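Local coordinates for protein Ika8 (Synthetic construct, PDB 6G6P) that has no known natural function but folds as a designed eight-bladed beta-propeller made of recurring WD-type repeats, at residues Q55-A60 and G71-T76; N226-G231 and W240-G245; D145-S150 and V159-T164; Q6-L11 and W40-G45; S264-V269 and W280-G285. One frame throughout, in Å; residues are numbered along the deposited sequence.

Contact 1: Q55-A60 and G71-T76; sequences QSEVTA and GAKDGT
A chi1 of 59° places Ser56 OG between its own backbone N and carbonyl carbon, and a like rotation at Asp74 (chi1 61°) folds the carboxylate back beside that hydroxyl. Asp74 N donates to Ser56 OG at 3.0 Å through a bent bond, 140° at the hydrogen. Ala72 CB lies against the same oxygen, 3.3 Å from Ser56 OG. Two groups of Thr76 hold the carboxylate in its rotation. Thr76 N reaches Asp74 OD1 from above the carboxylate plane and closes an Asx turn, whereas Thr76 OG1 donates to Asp74 OD1 at 2.7 Å on the syn side, nearer that plane. Because Thr76 OG1 is also bonded to His54, Asp74 and His54 are bridged by one hydroxyl, whereas the Asp and His of the classical WD tetrad bond directly.

Further along, Thr59 and Ala60 both face Gly71 in a classic beta bulge. Gly71 O accepts from Thr59 N at 2.8 Å and more weakly from Ala60 N, while Gly71 N returns a bond to Ala60 O at 3.0 Å. A weak bond from Lys73 N to Glu57 O marks where the pairing runs out into the turn. Outside it the two charged chains pass at a slant, Glu57 OE1 staying 4.0 Å from Lys73 NZ, too far for a salt bridge.

Strands 58-64 and 67-72 form the first hairpin of their blade. Val58 is bonded to Thr19 and Ala32 of the preceding blade, and Thr59 OG1 and Ala72 to Ile98 at the start of the next.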
# COMPACT_ATOMS: atom_id res chain seq x y z
N GLN A 55 15.38 -10.69 -9.66
CA GLN A 55 15.22 -11.43 -10.90
C GLN A 55 13.81 -11.96 -11.08
O GLN A 55 13.54 -12.67 -12.05
CB GLN A 55 16.23 -12.58 -10.95
CG GLN A 55 17.60 -12.21 -10.38
CD GLN A 55 18.63 -13.30 -10.59
OE1 GLN A 55 18.34 -14.35 -11.16
NE2 GLN A 55 19.85 -13.05 -10.12
N SER A 56 12.90 -11.64 -10.15
CA SER A 56 11.48 -11.94 -10.29
C SER A 56 10.69 -10.67 -10.00
O SER A 56 11.23 -9.69 -9.48
CB SER A 56 11.04 -13.08 -9.36
OG SER A 56 11.30 -12.76 -8.00
N GLU A 57 9.40 -10.71 -10.33
CA GLU A 57 8.55 -9.53 -10.24
C GLU A 57 8.61 -8.90 -8.85
O GLU A 57 8.53 -9.59 -7.83
CB GLU A 57 7.10 -9.92 -10.57
CG GLU A 57 6.04 -9.05 -9.91
CD GLU A 57 4.63 -9.49 -10.26
OE1 GLU A 57 4.48 -10.49 -11.00
OE2 GLU A 57 3.67 -8.83 -9.80
N VAL A 58 8.78 -7.58 -8.83
CA VAL A 58 8.73 -6.84 -7.57
C VAL A 58 7.29 -6.77 -7.10
O VAL A 58 6.39 -6.38 -7.85
CB VAL A 58 9.33 -5.43 -7.75
CG1 VAL A 58 9.41 -4.71 -6.42
CG2 VAL A 58 10.70 -5.52 -8.40
N THR A 59 7.05 -7.16 -5.85
CA THR A 59 5.70 -7.23 -5.32
C THR A 59 5.41 -6.20 -4.24
O THR A 59 4.24 -5.93 -3.97
CB THR A 59 5.42 -8.63 -4.75
OG1 THR A 59 6.38 -8.94 -3.73
CG2 THR A 59 5.50 -9.67 -5.86
N ALA A 60 6.44 -5.62 -3.62
CA ALA A 60 6.24 -4.61 -2.59
C ALA A 60 7.49 -3.75 -2.52
O ALA A 60 8.60 -4.20 -2.81
CB ALA A 60 5.93 -5.23 -1.23
N GLY A 71 10.47 -6.43 -1.95
CA GLY A 71 10.12 -7.83 -1.96
C GLY A 71 9.76 -8.28 -3.36
O GLY A 71 9.27 -7.50 -4.18
N ALA A 72 10.02 -9.56 -3.65
CA ALA A 72 9.86 -10.11 -4.98
C ALA A 72 9.00 -11.36 -4.95
O ALA A 72 8.62 -11.87 -3.89
CB ALA A 72 11.22 -10.42 -5.62
N LYS A 73 8.70 -11.87 -6.16
CA LYS A 73 7.86 -13.05 -6.31
C LYS A 73 8.56 -14.32 -5.81
O LYS A 73 7.89 -15.28 -5.42
CB LYS A 73 7.47 -13.23 -7.77
CG LYS A 73 5.99 -13.43 -8.02
CD LYS A 73 5.76 -14.04 -9.39
CE LYS A 73 4.39 -13.68 -9.95
NZ LYS A 73 4.03 -14.51 -11.13
N ASP A 74 9.89 -14.34 -5.84
CA ASP A 74 10.65 -15.51 -5.42
C ASP A 74 10.89 -15.54 -3.91
O ASP A 74 11.63 -16.41 -3.43
CB ASP A 74 11.98 -15.58 -6.17
CG ASP A 74 12.87 -14.37 -5.92
OD1 ASP A 74 12.43 -13.43 -5.22
OD2 ASP A 74 14.01 -14.35 -6.44
N GLY A 75 10.28 -14.62 -3.16
CA GLY A 75 10.41 -14.59 -1.72
C GLY A 75 11.58 -13.78 -1.18
O GLY A 75 11.69 -13.63 0.04
N THR A 76 12.44 -13.26 -2.05
CA THR A 76 13.59 -12.51 -1.58
C THR A 76 13.16 -11.17 -1.00
O THR A 76 12.20 -10.55 -1.46
CB THR A 76 14.59 -12.29 -2.72
OG1 THR A 76 13.92 -11.66 -3.83
CG2 THR A 76 15.18 -13.61 -3.17

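Contact 2: N226-G231 and W240-G245; sequences NIVVSG and WYIGTG
Asn226 O takes an almost straight bond from Ile242 N, 2.8 Å long and 174° at the hydrogen, and the CA-H of Tyr241 also leans on this oxygen. The next rung pairs Val228 with Trp240 through both backbone bonds, of which Val228 N to Trp240 O, at 3.0 Å, runs nearly along the C=O axis.

On the face that carries Val228 and Trp240, the valine crosses the indole at a slant and sets one methyl over its face. Its CG1 branch, rotated to chi1 50°, hangs over the ring, with Val228 CG1 3.5 Å from the centroid of the five-membered ring of Trp240 in a CH-pi contact. The same methyl meets the next side chain on, Val228 CG1 to Ile242 CG2 at 3.6 Å. In the plane of the indole, at its edge, Trp240 NE1 makes a long, weak bond of 3.5 Å to Ser230 OG.

Tryptophan on the third strand of a blade, serine on the second and histidine in the loop ahead of the first are the places of the WD-repeat tetrad. Here His214 meets the Trp240 ring edge-to-face, while the strongest polar partner of Ser230 is Gln215. Strand 218-224 backs the valine through Leu221 and Phe223.

At the end of the paired strands, Asn226 and Tyr241 lie side by side pointing the same way, with amide and phenol planes 84° apart. Asn226 CB comes within 3.4 Å of Tyr241 CE1, and Gly243 N sits 3.5 Å above the plane of the Tyr241 ring, toward its rim.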
# COMPACT_ATOMS: atom_id res chain seq x y z
N ASN A 226 -10.36 9.51 11.06
CA ASN A 226 -11.52 8.63 11.06
C ASN A 226 -12.24 8.62 9.71
O ASN A 226 -13.43 8.30 9.64
CB ASN A 226 -12.48 9.03 12.17
CG ASN A 226 -11.76 9.58 13.39
OD1 ASN A 226 -11.05 8.86 14.08
ND2 ASN A 226 -11.94 10.88 13.64
N ILE A 227 -11.53 8.96 8.64
CA ILE A 227 -12.09 9.07 7.30
C ILE A 227 -11.56 7.92 6.46
O ILE A 227 -10.34 7.71 6.39
CB ILE A 227 -11.76 10.42 6.65
CG1 ILE A 227 -12.45 11.56 7.40
CG2 ILE A 227 -12.15 10.43 5.18
CD1 ILE A 227 -12.16 12.93 6.84
N VAL A 228 -12.46 7.19 5.81
CA VAL A 228 -12.10 6.09 4.92
C VAL A 228 -12.54 6.46 3.51
O VAL A 228 -13.65 6.96 3.31
CB VAL A 228 -12.73 4.76 5.36
CG1 VAL A 228 -14.22 4.92 5.61
CG2 VAL A 228 -12.49 3.68 4.31
N VAL A 229 -11.66 6.22 2.54
CA VAL A 229 -11.96 6.40 1.13
C VAL A 229 -11.89 5.03 0.48
O VAL A 229 -10.87 4.34 0.56
CB VAL A 229 -10.98 7.38 0.46
CG1 VAL A 229 -11.46 7.72 -0.95
CG2 VAL A 229 -10.85 8.64 1.30
N SER A 230 -12.98 4.63 -0.17
CA SER A 230 -13.12 3.29 -0.72
C SER A 230 -13.45 3.38 -2.21
O SER A 230 -14.37 4.11 -2.60
CB SER A 230 -14.21 2.50 0.02
OG SER A 230 -15.46 3.16 -0.06
N GLY A 231 -12.70 2.65 -3.02
CA GLY A 231 -12.99 2.50 -4.44
C GLY A 231 -13.42 1.08 -4.73
O GLY A 231 -13.00 0.14 -4.05
N TRP A 240 -16.37 8.42 3.74
CA TRP A 240 -17.30 8.34 4.86
C TRP A 240 -16.54 8.21 6.18
O TRP A 240 -15.33 7.95 6.22
CB TRP A 240 -18.30 7.19 4.69
CG TRP A 240 -17.74 5.87 4.23
CD1 TRP A 240 -17.22 5.58 3.00
CD2 TRP A 240 -17.69 4.66 4.99
NE1 TRP A 240 -16.83 4.26 2.96
CE2 TRP A 240 -17.11 3.68 4.17
CE3 TRP A 240 -18.07 4.32 6.29
CZ2 TRP A 240 -16.91 2.37 4.61
CZ3 TRP A 240 -17.87 3.02 6.72
CH2 TRP A 240 -17.29 2.06 5.88
N TYR A 241 -17.29 8.40 7.26
CA TYR A 241 -16.76 8.48 8.62
C TYR A 241 -16.82 7.10 9.27
O TYR A 241 -17.89 6.48 9.31
CB TYR A 241 -17.58 9.50 9.41
CG TYR A 241 -17.09 9.84 10.80
CD1 TYR A 241 -15.87 10.48 10.99
CD2 TYR A 241 -17.87 9.56 11.91
CE1 TYR A 241 -15.43 10.81 12.27
CE2 TYR A 241 -17.44 9.88 13.19
CZ TYR A 241 -16.23 10.51 13.36
OH TYR A 241 -15.80 10.82 14.63
N ILE A 242 -15.68 6.62 9.77
CA ILE A 242 -15.62 5.26 10.29
C ILE A 242 -16.35 5.11 11.62
O ILE A 242 -16.65 3.99 12.03
CB ILE A 242 -14.17 4.78 10.44
CG1 ILE A 242 -13.45 5.55 11.55
CG2 ILE A 242 -13.42 4.90 9.12
CD1 ILE A 242 -12.05 5.05 11.83
N GLY A 243 -16.66 6.22 12.30
CA GLY A 243 -17.36 6.13 13.56
C GLY A 243 -18.85 5.87 13.42
O GLY A 243 -19.46 5.29 14.32
N THR A 244 -19.44 6.28 12.30
CA THR A 244 -20.87 6.16 12.09
C THR A 244 -21.26 5.50 10.77
O THR A 244 -22.40 5.04 10.65
CB THR A 244 -21.54 7.54 12.15
OG1 THR A 244 -20.77 8.47 11.39
CG2 THR A 244 -21.63 8.02 13.59
N GLY A 245 -20.36 5.44 9.79
CA GLY A 245 -20.68 4.88 8.50
C GLY A 245 -21.39 5.82 7.55
O GLY A 245 -21.73 5.41 6.44

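Contact 3: D145-S150 and V159-T164; sequences DNIVVS and VWYIGT
Val149 and Val159 lie side by side on one face of the hairpin, Val149 CG2 touching Val159 CG1 at 3.6 Å. Val159 CG1 falls beside its own backbone N (chi1 -43°), which turns it toward both methyls of Val149. The opposite face carries Val148 and Trp160. Val148 CB is 3.8 Å from Trp160 CD1, but this indole was modelled in two conformers, so its exact placing is doubtful.

Between these faces the backbones pair antiparallel, with Val148 N to Trp160 O at 3.2 Å and Trp160 N to Val148 O at 3.1 Å. The ladder ends in a weak bond from Ile162 N to Asn146 O. There the Asn146 amide reaches over the phenol: Asn146 OD1 stands 3.3 Å above the centre of the Tyr161 ring, the two planes 34° apart, and presses against Ile162 CG1 at 3.0 Å. This buried oxygen has no polar partner in the model.

The hairpin forms the middle of a propeller blade. Strand 138-144 covers Val148 with Leu141 and Phe143, strand 167-170 flanks Val159, and Leu181 and Phe183 of the following blade pack on Val149.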
# COMPACT_ATOMS: atom_id res chain seq x y z
N ASP A 145 4.71 0.90 16.40
CA ASP A 145 4.98 0.85 17.84
C ASP A 145 5.03 -0.59 18.36
O ASP A 145 4.24 -0.99 19.21
CB ASP A 145 3.95 1.67 18.61
CG ASP A 145 4.50 2.99 19.10
OD1 ASP A 145 5.72 3.21 18.96
OD2 ASP A 145 3.71 3.80 19.63
N ASN A 146 5.96 -1.36 17.81
CA ASN A 146 6.34 -2.67 18.33
C ASN A 146 5.21 -3.70 18.20
O ASN A 146 5.32 -4.81 18.74
CB ASN A 146 6.81 -2.51 19.79
CG ASN A 146 7.59 -3.71 20.32
OD1 ASN A 146 7.11 -4.84 20.39
ND2 ASN A 146 8.84 -3.46 20.68
N ILE A 147 4.12 -3.38 17.51
CA ILE A 147 3.02 -4.34 17.35
C ILE A 147 2.63 -4.39 15.88
O ILE A 147 2.65 -3.37 15.19
CB ILE A 147 1.83 -4.01 18.30
CG1 ILE A 147 1.01 -2.77 17.89
CG2 ILE A 147 2.34 -3.86 19.75
CD1 ILE A 147 -0.08 -3.05 16.86
N VAL A 148 2.31 -5.59 15.40
CA VAL A 148 2.02 -5.85 14.00
C VAL A 148 0.56 -6.24 13.86
O VAL A 148 0.04 -7.03 14.66
CB VAL A 148 2.93 -6.97 13.43
CG1 VAL A 148 2.65 -7.18 11.95
CG2 VAL A 148 4.39 -6.65 13.67
N VAL A 149 -0.11 -5.68 12.86
CA VAL A 149 -1.50 -6.00 12.54
C VAL A 149 -1.54 -6.48 11.09
O VAL A 149 -1.12 -5.75 10.18
CB VAL A 149 -2.43 -4.80 12.75
CG1 VAL A 149 -3.88 -5.20 12.52
CG2 VAL A 149 -2.25 -4.22 14.15
N SER A 150 -2.05 -7.69 10.88
CA SER A 150 -2.00 -8.34 9.58
C SER A 150 -3.40 -8.72 9.10
O SER A 150 -4.33 -8.89 9.89
CB SER A 150 -1.12 -9.59 9.61
OG SER A 150 -1.54 -10.47 10.64
N VAL A 159 -3.29 -9.37 15.53
CA VAL A 159 -2.32 -8.44 16.11
C VAL A 159 -1.47 -9.21 17.11
O VAL A 159 -1.94 -10.15 17.77
CB VAL A 159 -3.00 -7.23 16.78
CG1 VAL A 159 -4.14 -6.68 15.92
CG2 VAL A 159 -3.50 -7.57 18.18
N TRP A 160 -0.20 -8.81 17.21
CA TRP A 160 0.77 -9.50 18.06
C TRP A 160 1.88 -8.55 18.48
O TRP A 160 2.02 -7.45 17.94
CB TRP A 160 1.39 -10.73 17.37
CG TRP A 160 1.12 -10.91 15.90
CD1 TRP A 160 1.04 -9.94 14.93
CD2 TRP A 160 0.94 -12.16 15.22
NE1 TRP A 160 0.79 -10.52 13.71
CE2 TRP A 160 0.73 -11.88 13.86
CE3 TRP A 160 0.92 -13.49 15.64
CZ2 TRP A 160 0.50 -12.88 12.92
CZ3 TRP A 160 0.70 -14.48 14.71
CH2 TRP A 160 0.49 -14.17 13.37
N TYR A 161 2.67 -9.00 19.45
CA TYR A 161 3.81 -8.26 19.98
C TYR A 161 5.10 -8.91 19.49
O TYR A 161 5.18 -10.14 19.41
CB TYR A 161 3.74 -8.25 21.52
CG TYR A 161 4.73 -7.38 22.24
CD1 TYR A 161 6.01 -7.84 22.52
CD2 TYR A 161 4.38 -6.12 22.69
CE1 TYR A 161 6.93 -7.06 23.20
CE2 TYR A 161 5.29 -5.32 23.37
CZ TYR A 161 6.56 -5.80 23.62
OH TYR A 161 7.46 -5.01 24.29
N ILE A 162 6.11 -8.10 19.18
CA ILE A 162 7.30 -8.64 18.51
C ILE A 162 8.14 -9.46 19.48
O ILE A 162 8.69 -10.50 19.12
CB ILE A 162 8.12 -7.52 17.84
CG1 ILE A 162 8.90 -6.67 18.86
CG2 ILE A 162 7.23 -6.63 16.98
CD1 ILE A 162 10.39 -6.95 18.90
N GLY A 163 8.27 -9.01 20.73
CA GLY A 163 9.11 -9.70 21.68
C GLY A 163 8.49 -10.99 22.18
O GLY A 163 9.12 -12.05 22.14
N THR A 164 7.24 -10.90 22.64
CA THR A 164 6.55 -12.08 23.15
C THR A 164 6.32 -13.10 22.05
O THR A 164 6.46 -14.31 22.27
CB THR A 164 5.22 -11.65 23.79
OG1 THR A 164 5.48 -10.91 24.99
CG2 THR A 164 4.37 -12.86 24.14

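Contact 4: Q6-L11 and W40-G45; sequences QELVSL and WDILTG
Val9 and Gly45 bring the two backbones nearest, their CA atoms 5.7 Å apart, just after the chain turns a corner at Leu8; no bridge pairs the segments, and side chains make the contact. Val9 CG1, anti to N at chi1 -173°, rests on Gly45 CA at 3.3 Å. The glycine has a positive phi of 67° and offers no side chain on the flank the valine occupies. Gly45 N turns back to donate to Asp41 O.

Leu11 covers one face of the Trp40 indole. Leu11 CD1 stands 4.3 Å from the centroid of the five-membered ring of Trp40, while Leu11 CD2 reaches the six-membered ring at Trp40 CE3, 3.8 Å away. The indole N-H is engaged by Ser30. Toward the other end, Leu8 and Ile42 meet at about a right angle, Leu8 CD2 touching Ile42 CG2 at 3.6 Å.

Two neighbouring blades are joined here. Strand 7-11 pairs with strand 317-321 and completes the last blade of the ring, the usual closure of a WD propeller, whereas strand 37-41 belongs to the first; Ile42 also reaches Val319.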
# COMPACT_ATOMS: atom_id res chain seq x y z
N GLN A 6 -0.47 20.23 -14.08
CA GLN A 6 0.24 19.65 -15.21
C GLN A 6 1.23 18.59 -14.72
O GLN A 6 1.23 18.20 -13.55
CB GLN A 6 0.95 20.75 -16.01
CG GLN A 6 0.00 21.80 -16.57
CD GLN A 6 -0.70 21.33 -17.83
OE1 GLN A 6 -0.13 20.60 -18.63
NE2 GLN A 6 -1.94 21.76 -18.01
N GLU A 7 2.07 18.13 -15.64
CA GLU A 7 3.09 17.14 -15.32
C GLU A 7 4.37 17.84 -14.91
O GLU A 7 4.81 18.79 -15.57
CB GLU A 7 3.35 16.23 -16.52
CG GLU A 7 2.25 15.22 -16.77
CD GLU A 7 2.57 14.27 -17.91
OE1 GLU A 7 1.69 14.06 -18.77
OE2 GLU A 7 3.69 13.72 -17.93
N LEU A 8 4.98 17.37 -13.82
CA LEU A 8 6.26 17.91 -13.42
C LEU A 8 7.36 17.45 -14.37
O LEU A 8 8.23 18.24 -14.76
CB LEU A 8 6.60 17.50 -12.00
CG LEU A 8 6.59 18.47 -10.83
CD1 LEU A 8 5.18 18.90 -10.59
CD2 LEU A 8 7.17 17.83 -9.57
N VAL A 9 7.35 16.17 -14.72
CA VAL A 9 8.53 15.61 -15.37
C VAL A 9 8.04 14.54 -16.36
O VAL A 9 6.94 13.99 -16.23
CB VAL A 9 9.49 15.02 -14.31
CG1 VAL A 9 10.72 14.62 -14.99
CG2 VAL A 9 9.64 15.84 -13.04
N SER A 10 8.83 14.29 -17.40
CA SER A 10 8.74 13.01 -18.09
C SER A 10 9.69 12.00 -17.46
O SER A 10 10.83 12.33 -17.11
CB SER A 10 9.04 13.14 -19.60
OG SER A 10 8.84 11.90 -20.25
N LEU A 11 9.22 10.77 -17.29
CA LEU A 11 10.05 9.68 -16.81
C LEU A 11 9.98 8.52 -17.79
O LEU A 11 8.89 8.19 -18.27
CB LEU A 11 9.64 9.22 -15.41
CG LEU A 11 9.83 10.21 -14.26
CD1 LEU A 11 9.35 9.61 -12.94
CD2 LEU A 11 11.28 10.64 -14.16
N TRP A 40 14.48 7.53 -9.61
CA TRP A 40 14.41 8.76 -10.39
C TRP A 40 14.50 9.98 -9.47
O TRP A 40 14.02 9.95 -8.33
CB TRP A 40 13.12 8.86 -11.21
CG TRP A 40 12.63 7.55 -11.76
CD1 TRP A 40 11.88 6.62 -11.10
CD2 TRP A 40 12.83 7.05 -13.08
NE1 TRP A 40 11.61 5.56 -11.93
CE2 TRP A 40 12.18 5.80 -13.15
CE3 TRP A 40 13.50 7.53 -14.22
CZ2 TRP A 40 12.18 5.02 -14.31
CZ3 TRP A 40 13.49 6.75 -15.36
CH2 TRP A 40 12.84 5.51 -15.40
N ASP A 41 15.11 11.04 -9.99
CA ASP A 41 15.13 12.34 -9.33
C ASP A 41 14.04 13.20 -9.95
O ASP A 41 14.09 13.49 -11.15
CB ASP A 41 16.50 13.00 -9.48
CG ASP A 41 16.63 14.29 -8.69
OD1 ASP A 41 15.72 14.61 -7.89
OD2 ASP A 41 17.64 15.00 -8.88
N ILE A 42 13.06 13.60 -9.14
CA ILE A 42 11.92 14.33 -9.67
C ILE A 42 12.33 15.71 -10.19
O ILE A 42 11.76 16.21 -11.16
CB ILE A 42 10.82 14.43 -8.58
CG1 ILE A 42 10.33 13.03 -8.21
CG2 ILE A 42 9.66 15.28 -9.06
CD1 ILE A 42 9.40 12.42 -9.24
N LEU A 43 13.34 16.33 -9.58
CA LEU A 43 13.71 17.69 -9.99
C LEU A 43 14.31 17.72 -11.39
O LEU A 43 14.03 18.64 -12.17
CB LEU A 43 14.67 18.29 -8.97
CG LEU A 43 14.18 18.29 -7.52
CD1 LEU A 43 15.10 19.12 -6.64
CD2 LEU A 43 12.75 18.79 -7.44
N THR A 44 15.13 16.73 -11.73
CA THR A 44 15.76 16.65 -13.04
C THR A 44 15.12 15.60 -13.94
O THR A 44 15.38 15.61 -15.15
CB THR A 44 17.25 16.34 -12.91
OG1 THR A 44 17.43 14.94 -12.63
CG2 THR A 44 17.87 17.15 -11.78
N GLY A 45 14.31 14.70 -13.39
CA GLY A 45 13.72 13.64 -14.17
C GLY A 45 14.71 12.64 -14.70
O GLY A 45 14.42 11.95 -15.68

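Contact 5: S264-V269 and W280-G285; sequences SKNIVV and WDILTG
Val268 and Trp280 form the tight end of this contact, in the middle hairpin of a WD propeller blade where strands 267-272 and 277-281 run antiparallel. Trp280 N donates to Val268 O at 2.7 Å in the carbonyl plane, and Val268 N answers to Trp280 O at 3.0 Å, this time tilted 33° out of the plane of that carbonyl. On the same face Val268 splits its branches: Val268 CG1 leans toward Trp280 CD1, and Val268 CG2 touches Ile282 CG2 at 3.5 Å, the valine and isoleucine side chains crossing at about a right angle. Ile282 CG1 takes the crowded position (chi1 52°), which brings it beside the carbonyl of Asn266. The indole N-H is bonded to Ser270, the serine one residue beyond the segment, in the tryptophan-serine link of the WD tetrad, while Leu251, Glu252 and Leu287 touch the Trp280 side chain.

Toward the strand ends the packing is looser and faces solvent, with Leu283 exposed and Asn266 partly so. A type II' turn, Ser264 to Ile267, sets Asn266 at the margin, where its side chain meets Leu283 at a slant, Asn266 ND2 3.6 Å from Leu283 CD1. The last cross-strand bond, Ile282 N to Asn266 O at 3.0 Å, also lies here.

Asp281 brings its carboxylate up to that same carbonyl. Asp281 OD1 is 3.3 Å from Asn266 O without bonding to it, and accepts a weak bond from Leu283 N.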
# COMPACT_ATOMS: atom_id res chain seq x y z
N SER A 264 -4.30 12.54 0.74
CA SER A 264 -3.41 13.44 1.47
C SER A 264 -4.12 14.76 1.70
O SER A 264 -4.74 15.31 0.79
CB SER A 264 -2.09 13.67 0.71
OG SER A 264 -1.17 14.43 1.48
N LYS A 265 -4.02 15.27 2.93
CA LYS A 265 -4.74 16.46 3.40
C LYS A 265 -6.22 16.25 3.07
O LYS A 265 -6.81 15.26 3.54
CB LYS A 265 -4.11 17.71 2.83
CG LYS A 265 -2.65 17.83 3.21
CD LYS A 265 -1.91 18.95 2.50
CE LYS A 265 -0.51 19.08 3.07
NZ LYS A 265 -0.43 18.52 4.45
N ASN A 266 -6.84 17.12 2.28
CA ASN A 266 -8.23 16.93 1.87
C ASN A 266 -8.35 16.57 0.40
O ASN A 266 -9.42 16.76 -0.20
CB ASN A 266 -9.04 18.18 2.18
CG ASN A 266 -8.77 18.73 3.58
OD1 ASN A 266 -8.87 18.01 4.57
ND2 ASN A 266 -8.46 20.02 3.66
N ILE A 267 -7.28 16.05 -0.20
CA ILE A 267 -7.24 15.70 -1.62
C ILE A 267 -7.27 14.19 -1.74
O ILE A 267 -6.49 13.49 -1.08
CB ILE A 267 -5.99 16.28 -2.30
CG1 ILE A 267 -5.88 17.79 -2.06
CG2 ILE A 267 -6.03 15.97 -3.79
CD1 ILE A 267 -7.08 18.57 -2.53
N VAL A 268 -8.19 13.68 -2.56
CA VAL A 268 -8.25 12.27 -2.93
C VAL A 268 -7.85 12.16 -4.40
O VAL A 268 -8.38 12.87 -5.25
CB VAL A 268 -9.64 11.67 -2.70
CG1 VAL A 268 -9.73 10.26 -3.25
CG2 VAL A 268 -9.95 11.68 -1.21
N VAL A 269 -6.91 11.27 -4.69
CA VAL A 269 -6.49 10.97 -6.06
C VAL A 269 -6.85 9.51 -6.33
O VAL A 269 -6.41 8.61 -5.59
CB VAL A 269 -4.99 11.21 -6.28
CG1 VAL A 269 -4.60 10.94 -7.73
CG2 VAL A 269 -4.62 12.64 -5.89
N TRP A 280 -9.90 14.90 -6.30
CA TRP A 280 -11.10 15.37 -5.62
C TRP A 280 -10.72 16.14 -4.36
O TRP A 280 -9.66 15.95 -3.77
CB TRP A 280 -12.03 14.21 -5.24
CG TRP A 280 -12.20 13.18 -6.31
CD1 TRP A 280 -11.43 12.07 -6.52
CD2 TRP A 280 -13.23 13.15 -7.31
NE1 TRP A 280 -11.91 11.36 -7.59
CE2 TRP A 280 -13.01 12.00 -8.09
CE3 TRP A 280 -14.30 13.99 -7.62
CZ2 TRP A 280 -13.83 11.67 -9.17
CZ3 TRP A 280 -15.11 13.66 -8.69
CH2 TRP A 280 -14.87 12.50 -9.45
N ASP A 281 -11.63 17.02 -3.95
CA ASP A 281 -11.53 17.77 -2.70
C ASP A 281 -12.67 17.30 -1.80
O ASP A 281 -13.84 17.56 -2.08
CB ASP A 281 -11.61 19.27 -2.97
CG ASP A 281 -11.48 20.10 -1.70
OD1 ASP A 281 -11.00 19.58 -0.67
OD2 ASP A 281 -11.86 21.30 -1.73
N ILE A 282 -12.32 16.59 -0.72
CA ILE A 282 -13.34 16.02 0.16
C ILE A 282 -14.08 17.06 0.97
O ILE A 282 -15.06 16.71 1.64
CB ILE A 282 -12.73 14.97 1.12
CG1 ILE A 282 -11.53 15.56 1.86
CG2 ILE A 282 -12.36 13.72 0.37
CD1 ILE A 282 -11.34 15.01 3.25
N LEU A 283 -13.64 18.31 0.95
CA LEU A 283 -14.41 19.36 1.62
C LEU A 283 -15.59 19.81 0.78
O LEU A 283 -16.67 20.08 1.31
CB LEU A 283 -13.50 20.54 1.95
CG LEU A 283 -12.38 20.27 2.96
CD1 LEU A 283 -11.74 21.57 3.42
CD2 LEU A 283 -12.90 19.48 4.14
N THR A 284 -15.41 19.87 -0.54
CA THR A 284 -16.45 20.34 -1.44
C THR A 284 -17.01 19.26 -2.36
O THR A 284 -18.13 19.41 -2.86
CB THR A 284 -15.93 21.50 -2.30
OG1 THR A 284 -16.99 22.01 -3.12
CG2 THR A 284 -14.78 21.05 -3.19
N GLY A 285 -16.26 18.18 -2.59
CA GLY A 285 -16.69 17.15 -3.52
C GLY A 285 -16.48 17.47 -4.98
O GLY A 285 -16.91 16.69 -5.84

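In the fold
From the N terminus, contact 4 opens first and spans 28 intervening residues, tying the strand that completes the last blade to the end of the first blade's third strand. The others are local: contact 1 closes the first hairpin of the second blade, and contacts 3, 2 and 5 follow in that order, each closing the middle hairpin of a later blade. All five run in series, with none nested or crossed. Contacts 2 and 5 occupy adjacent blades and touch, Val229 CG1 packing on Val268 CG1 at 3.8 Å. Contacts 3 and 4 lie on opposite sides of the chain's centre, their centres about 38 Å apart.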